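Local structure of Rab GDP-dissociation inhibitor (Saccharomyces cerevisiae, 2BCG) at residues R148-K151 against K152-W156; D179-Y182 against Y183-L187. The protein inhibits the release of GDP from the Rab GTPase Sec4, is essential to the yeast secretory pathway, and extracts GDP-bound Ypt7 from vacuolar membranes. All coordinates share one frame; numbering follows the deposited sequence.

Contact 1: R148-K151 against K152-W156. With GER (geran-8-yl geran), chain D.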
loop_
_atom_site.group_PDB
_atom_site.type_symbol
_atom_site.label_atom_id
_atom_site.label_comp_id
_atom_site.label_asym_id
_atom_site.label_seq_id
_atom_site.Cartn_x
_atom_site.Cartn_y
_atom_site.Cartn_z
ATOM N N ARG A 148 -3.671 -39.245 5.945
ATOM C CA ARG A 148 -4.339 -39.905 4.831
ATOM C C ARG A 148 -5.779 -39.403 4.623
ATOM O O ARG A 148 -6.210 -39.198 3.475
ATOM C CB ARG A 148 -4.291 -41.433 4.997
ATOM C CG ARG A 148 -2.882 -42.006 4.874
ATOM C CD ARG A 148 -2.844 -43.535 4.948
ATOM N NE ARG A 148 -1.457 -43.998 5.016
ATOM C CZ ARG A 148 -1.077 -45.261 5.167
ATOM N NH1 ARG A 148 -1.976 -46.238 5.271
ATOM N NH2 ARG A 148 0.221 -45.541 5.210
ATOM N N ARG A 149 -6.505 -39.192 5.726
ATOM C CA ARG A 149 -7.865 -38.660 5.655
ATOM C C ARG A 149 -7.836 -37.189 5.198
ATOM O O ARG A 149 -8.672 -36.764 4.407
ATOM C CB ARG A 149 -8.590 -38.784 6.998
ATOM C CG ARG A 149 -9.004 -40.222 7.375
ATOM C CD ARG A 149 -9.758 -40.261 8.683
ATOM N NE ARG A 149 -8.897 -40.126 9.862
ATOM C CZ ARG A 149 -8.330 -41.146 10.506
ATOM N NH1 ARG A 149 -8.538 -42.397 10.097
ATOM N NH2 ARG A 149 -7.554 -40.926 11.565
ATOM N N MET A 150 -6.859 -36.431 5.703
ATOM C CA MET A 150 -6.610 -35.048 5.271
ATOM C C MET A 150 -6.381 -34.945 3.761
ATOM O O MET A 150 -6.915 -34.048 3.097
ATOM C CB MET A 150 -5.382 -34.521 6.015
ATOM C CG MET A 150 -4.902 -33.148 5.592
ATOM S SD MET A 150 -6.136 -31.930 5.999
ATOM C CE MET A 150 -5.337 -30.439 5.385
ATOM N N LYS A 151 -5.557 -35.847 3.234
ATOM C CA LYS A 151 -5.224 -35.913 1.803
ATOM C C LYS A 151 -6.446 -36.115 0.895
ATOM O O LYS A 151 -6.595 -35.428 -0.127
ATOM C CB LYS A 151 -4.196 -37.018 1.568
ATOM C CG LYS A 151 -3.671 -37.099 0.153
ATOM C CD LYS A 151 -2.264 -37.644 0.165
ATOM C CE LYS A 151 -1.774 -38.074 -1.211
ATOM N NZ LYS A 151 -0.336 -38.484 -1.052
ATOM N N LYS A 152 -7.323 -37.048 1.266
ATOM C CA LYS A 152 -8.538 -37.265 0.491
ATOM C C LYS A 152 -9.410 -36.026 0.487
ATOM O O LYS A 152 -9.990 -35.679 -0.535
ATOM C CB LYS A 152 -9.307 -38.468 1.023
ATOM C CG LYS A 152 -8.516 -39.748 0.882
ATOM C CD LYS A 152 -9.277 -40.931 1.403
ATOM C CE LYS A 152 -8.802 -42.181 0.672
ATOM N NZ LYS A 152 -9.448 -43.409 1.199
ATOM N N PHE A 153 -9.477 -35.347 1.631
ATOM C CA PHE A 153 -10.175 -34.067 1.722
ATOM C C PHE A 153 -9.606 -33.037 0.738
ATOM O O PHE A 153 -10.352 -32.426 -0.030
ATOM C CB PHE A 153 -10.100 -33.534 3.156
ATOM C CG PHE A 153 -10.615 -32.132 3.312
ATOM C CD1 PHE A 153 -11.979 -31.883 3.293
ATOM C CD2 PHE A 153 -9.729 -31.063 3.511
ATOM C CE1 PHE A 153 -12.475 -30.589 3.446
ATOM C CE2 PHE A 153 -10.205 -29.773 3.669
ATOM C CZ PHE A 153 -11.584 -29.527 3.638
ATOM N N LEU A 154 -8.291 -32.851 0.755
ATOM C CA LEU A 154 -7.670 -31.861 -0.118
ATOM C C LEU A 154 -7.730 -32.262 -1.593
ATOM O O LEU A 154 -7.783 -31.394 -2.469
ATOM C CB LEU A 154 -6.225 -31.562 0.327
ATOM C CG LEU A 154 -6.053 -30.845 1.677
ATOM C CD1 LEU A 154 -4.572 -30.717 1.960
ATOM C CD2 LEU A 154 -6.721 -29.467 1.721
ATOM N N GLU A 155 -7.737 -33.570 -1.869
ATOM C CA GLU A 155 -7.912 -34.069 -3.240
ATOM C C GLU A 155 -9.310 -33.742 -3.778
ATOM O O GLU A 155 -9.484 -33.486 -4.973
ATOM C CB GLU A 155 -7.640 -35.579 -3.312
ATOM C CG GLU A 155 -6.145 -35.952 -3.280
ATOM C CD GLU A 155 -5.907 -37.452 -3.081
ATOM O OE1 GLU A 155 -6.837 -38.163 -2.613
ATOM O OE2 GLU A 155 -4.789 -37.921 -3.387
ATOM N N TRP A 156 -10.295 -33.745 -2.889
ATOM C CA TRP A 156 -11.653 -33.349 -3.236
ATOM C C TRP A 156 -11.737 -31.839 -3.499
ATOM O O TRP A 156 -12.373 -31.420 -4.478
ATOM C CB TRP A 156 -12.631 -33.808 -2.152
ATOM C CG TRP A 156 -13.994 -33.208 -2.237
ATOM C CD1 TRP A 156 -15.003 -33.570 -3.088
ATOM C CD2 TRP A 156 -14.520 -32.164 -1.413
ATOM N NE1 TRP A 156 -16.117 -32.803 -2.855
ATOM C CE2 TRP A 156 -15.852 -31.932 -1.830
ATOM C CE3 TRP A 156 -13.995 -31.394 -0.366
ATOM C CZ2 TRP A 156 -16.662 -30.960 -1.241
ATOM C CZ3 TRP A 156 -14.801 -30.422 0.221
ATOM C CH2 TRP A 156 -16.123 -30.213 -0.220
HETATM C C1 GER D . -4.806 -26.600 -5.550
HETATM C C2 GER D . -4.087 -27.425 -4.454
HETATM C C3 GER D . -4.732 -28.136 -3.428
HETATM C C4 GER D . -6.261 -28.169 -3.275
HETATM C C5 GER D . -3.873 -28.893 -2.402
HETATM C C6 GER D . -3.883 -30.416 -2.601
HETATM C C7 GER D . -2.891 -31.032 -1.830
HETATM C C8 GER D . -2.782 -32.371 -1.432
HETATM C C9 GER D . -3.835 -33.413 -1.849
HETATM C C10 GER D . -1.570 -32.805 -0.587
HETATM C C11 GER D . -1.898 -33.036 0.899
HETATM C C12 GER D . -0.876 -33.757 1.520
HETATM C C13 GER D . -0.780 -34.205 2.839
HETATM C C14 GER D . -1.869 -33.937 3.875
HETATM C C15 GER D . 0.462 -34.986 3.267
HETATM C C16 GER D . 0.230 -36.483 3.130
HETATM C C17 GER D . 1.234 -37.196 3.767
HETATM C C18 GER D . 1.100 -38.435 4.385
HETATM C C19 GER D . -0.265 -39.153 4.404
HETATM C C20 GER D . 2.336 -39.082 5.043
#

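Contact 2: D179-Y182 against Y183-L187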
loop_
_atom_site.group_PDB
_atom_site.type_symbol
_atom_site.label_atom_id
_atom_site.label_comp_id
_atom_site.label_asym_id
_atom_site.label_seq_id
_atom_site.Cartn_x
_atom_site.Cartn_y
_atom_site.Cartn_z
ATOM N N ASP A 179 -18.976 -28.818 8.967
ATOM C CA ASP A 179 -18.844 -29.999 9.841
ATOM C C ASP A 179 -19.258 -31.296 9.126
ATOM O O ASP A 179 -18.612 -32.328 9.286
ATOM C CB ASP A 179 -19.668 -29.838 11.114
ATOM C CG ASP A 179 -18.899 -30.238 12.361
ATOM O OD1 ASP A 179 -19.415 -29.967 13.478
ATOM O OD2 ASP A 179 -17.783 -30.789 12.235
ATOM N N GLU A 180 -20.330 -31.221 8.328
ATOM C CA GLU A 180 -20.776 -32.361 7.535
ATOM C C GLU A 180 -19.783 -32.733 6.455
ATOM O O GLU A 180 -19.574 -33.909 6.174
ATOM C CB GLU A 180 -22.156 -32.098 6.927
ATOM C CG GLU A 180 -23.261 -32.034 7.971
ATOM C CD GLU A 180 -24.612 -31.696 7.367
ATOM O OE1 GLU A 180 -24.655 -31.061 6.289
ATOM O OE2 GLU A 180 -25.630 -32.069 7.983
ATOM N N VAL A 181 -19.116 -31.736 5.871
ATOM C CA VAL A 181 -18.065 -32.010 4.914
ATOM C C VAL A 181 -16.892 -32.747 5.604
ATOM O O VAL A 181 -16.350 -33.717 5.065
ATOM C CB VAL A 181 -17.572 -30.692 4.203
ATOM C CG1 VAL A 181 -16.288 -30.933 3.445
ATOM C CG2 VAL A 181 -18.644 -30.133 3.264
ATOM N N TYR A 182 -16.535 -32.297 6.814
ATOM C CA TYR A 182 -15.457 -32.916 7.577
ATOM C C TYR A 182 -15.818 -34.383 7.874
ATOM O O TYR A 182 -14.971 -35.279 7.739
ATOM C CB TYR A 182 -15.215 -32.145 8.883
ATOM C CG TYR A 182 -14.474 -30.787 8.792
ATOM C CD1 TYR A 182 -14.792 -29.758 9.678
ATOM C CD2 TYR A 182 -13.463 -30.561 7.848
ATOM C CE1 TYR A 182 -14.091 -28.523 9.666
ATOM C CE2 TYR A 182 -12.746 -29.312 7.810
ATOM C CZ TYR A 182 -13.089 -28.314 8.730
ATOM O OH TYR A 182 -12.395 -27.101 8.691
ATOM N N TYR A 183 -17.092 -34.603 8.211
ATOM C CA TYR A 183 -17.602 -35.949 8.538
ATOM C C TYR A 183 -17.459 -36.917 7.373
ATOM O O TYR A 183 -17.040 -38.060 7.583
ATOM C CB TYR A 183 -19.062 -35.870 8.966
ATOM C CG TYR A 183 -19.562 -37.093 9.718
ATOM C CD1 TYR A 183 -19.270 -37.267 11.073
ATOM C CD2 TYR A 183 -20.392 -38.023 9.089
ATOM C CE1 TYR A 183 -19.767 -38.383 11.791
ATOM C CE2 TYR A 183 -20.879 -39.134 9.782
ATOM C CZ TYR A 183 -20.564 -39.299 11.122
ATOM O OH TYR A 183 -21.062 -40.389 11.827
ATOM N N LYS A 184 -17.790 -36.466 6.161
ATOM C CA LYS A 184 -17.674 -37.310 4.969
ATOM C C LYS A 184 -16.248 -37.871 4.870
ATOM O O LYS A 184 -16.040 -39.021 4.483
ATOM C CB LYS A 184 -18.080 -36.525 3.709
ATOM C CG LYS A 184 -17.843 -37.236 2.358
ATOM C CD LYS A 184 -18.945 -38.247 1.991
ATOM C CE LYS A 184 -20.264 -37.561 1.662
ATOM N NZ LYS A 184 -21.243 -38.523 1.084
ATOM N N PHE A 185 -15.259 -37.060 5.250
ATOM C CA PHE A 185 -13.869 -37.485 5.203
ATOM C C PHE A 185 -13.322 -38.013 6.523
ATOM O O PHE A 185 -12.142 -38.330 6.607
ATOM C CB PHE A 185 -13.023 -36.321 4.683
ATOM C CG PHE A 185 -13.393 -35.924 3.296
ATOM C CD1 PHE A 185 -14.220 -34.835 3.084
ATOM C CD2 PHE A 185 -12.984 -36.688 2.208
ATOM C CE1 PHE A 185 -14.587 -34.477 1.789
ATOM C CE2 PHE A 185 -13.351 -36.338 0.905
ATOM C CZ PHE A 185 -14.154 -35.239 0.706
ATOM N N GLY A 186 -14.168 -38.089 7.544
ATOM C CA GLY A 186 -13.805 -38.674 8.838
ATOM C C GLY A 186 -12.734 -37.933 9.615
ATOM O O GLY A 186 -11.921 -38.544 10.300
ATOM N N LEU A 187 -12.718 -36.603 9.496
ATOM C CA LEU A 187 -11.658 -35.801 10.141
ATOM C C LEU A 187 -11.955 -35.513 11.617
ATOM O O LEU A 187 -13.064 -35.108 11.949
ATOM C CB LEU A 187 -11.455 -34.490 9.371
ATOM C CG LEU A 187 -11.273 -34.634 7.859
ATOM C CD1 LEU A 187 -11.180 -33.253 7.190
ATOM C CD2 LEU A 187 -10.062 -35.455 7.566
#

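Contact 1: R148-K151 against K152-W156
Met150 and Leu154, one turn apart on helix 144-159, form the tight side of this contact. The Met150 chain runs out with CG opposite the backbone N (chi1 174°), then bends at chi2 (65°), which brings its terminal methyl CE within 3.5 Å of Leu154 CD1; the two side chains pass at a slant, and CE also lies near Leu154 CG. Beneath them Leu154 N donates to Met150 O at 3.0 Å, in the carbonyl plane. Phe153, the residue before Leu154, has its ring edge near Met150 O and packs with Met150 and Val181, while Ile195 and Met199 of helix 189-199 cover the same apolar face. A geranylgeranyl chain lies along the neighbouring face: its C14 meets Met150 CG at 3.6 Å, C11 meets Leu154 CD1 at 3.7 Å, and C9 rests against Leu154 CB and Glu155 CG. With only CB left at Leu154, an alanine here would probably open a gap beside Met150 CE and C11 of the isoprenoid, where CD1 now packs. The solvent side is looser. Lys151 and Glu155 cross there with Lys151 CE 3.7 Å from Glu155 OE2, but Lys151 NZ stays 5.1 Å from Glu155 OE2, too far for a salt bridge, and any attraction is probably weak. The firm link between these two residues is in the backbone, Glu155 N to Lys151 O at 2.8 Å. Lys152 extends outward, its CG passing Arg148 O, and Arg149 forms a salt bridge with Glu146. This amphipathic helix forms one wall of the geranylgeranyl-binding site: Arg148, Met150, Lys151, Leu154 and Glu155 line one isoprenoid along the border of the two sides, and Leu154 also touches a second.

Contact 2: D179-Y182 against Y183-L187
Tyr182 and Leu187 meet through apolar carbon, Tyr182 CD2 lying 3.6 Å from Leu187 CD1 where the side chains cross at about a right angle. Leu187 has CG opposite its carbonyl carbon (chi1 -50°), which turns the branch back toward the ring; Ile195 of helix 189-199 touches both residues. A looser apolar pair is Val181 CG1 with Phe185 CE1, at 4.3 Å. The Phe185 ring also turns its edge to a carbonyl, CD1 standing 3.1 Å from Val181 O.

Backbone hydrogen bonds run from Tyr183 N to Asp179 O and from Lys184 N to Glu180 O, the last regular turn of helix 178-184. Tyr182 O then receives Leu187 N at 3.1 Å in a nearly straight bond (176°), with the donor well above the carbonyl plane, and a weak bond from Phe185 N. Gly186 N closes on Tyr183 O at 2.9 Å.

Three polar side chains find partners outside the two segments: Asp179 forms a salt bridge with Lys192, Glu180 bonds to Asn176, and the Tyr182 hydroxyl is hydrogen-bonded to that of Tyr207. Gly186, with positive phi (65°), lets the chain reverse out of the helix, and the pattern is a Schellman motif with the apolar Tyr182-Leu187 contact across it.

Overall arrangement
Contacts 1 and 2 lie on successive helices, 144-159 and 178-184, with centres about 11 Å apart, and they pack directly on each other. Trp156 meets both Val181 and Phe185, its CB coming 3.5 Å from Phe185 CZ, while Arg149 lies against the backbone of Phe185 and Gly186. Both are partly buried, with three buried residues each; the exposed ones are all charged in contact 1 but include Tyr183 and Gly186 in contact 2. Both pack on helix 189-199. Contact 1 sits mid-helix and presents an apolar flank to the lipid, whereas contact 2 terminates its helix and relies on backbone capping. The side chain of Leu187 is about 9 Å from a bound geranylgeranyl.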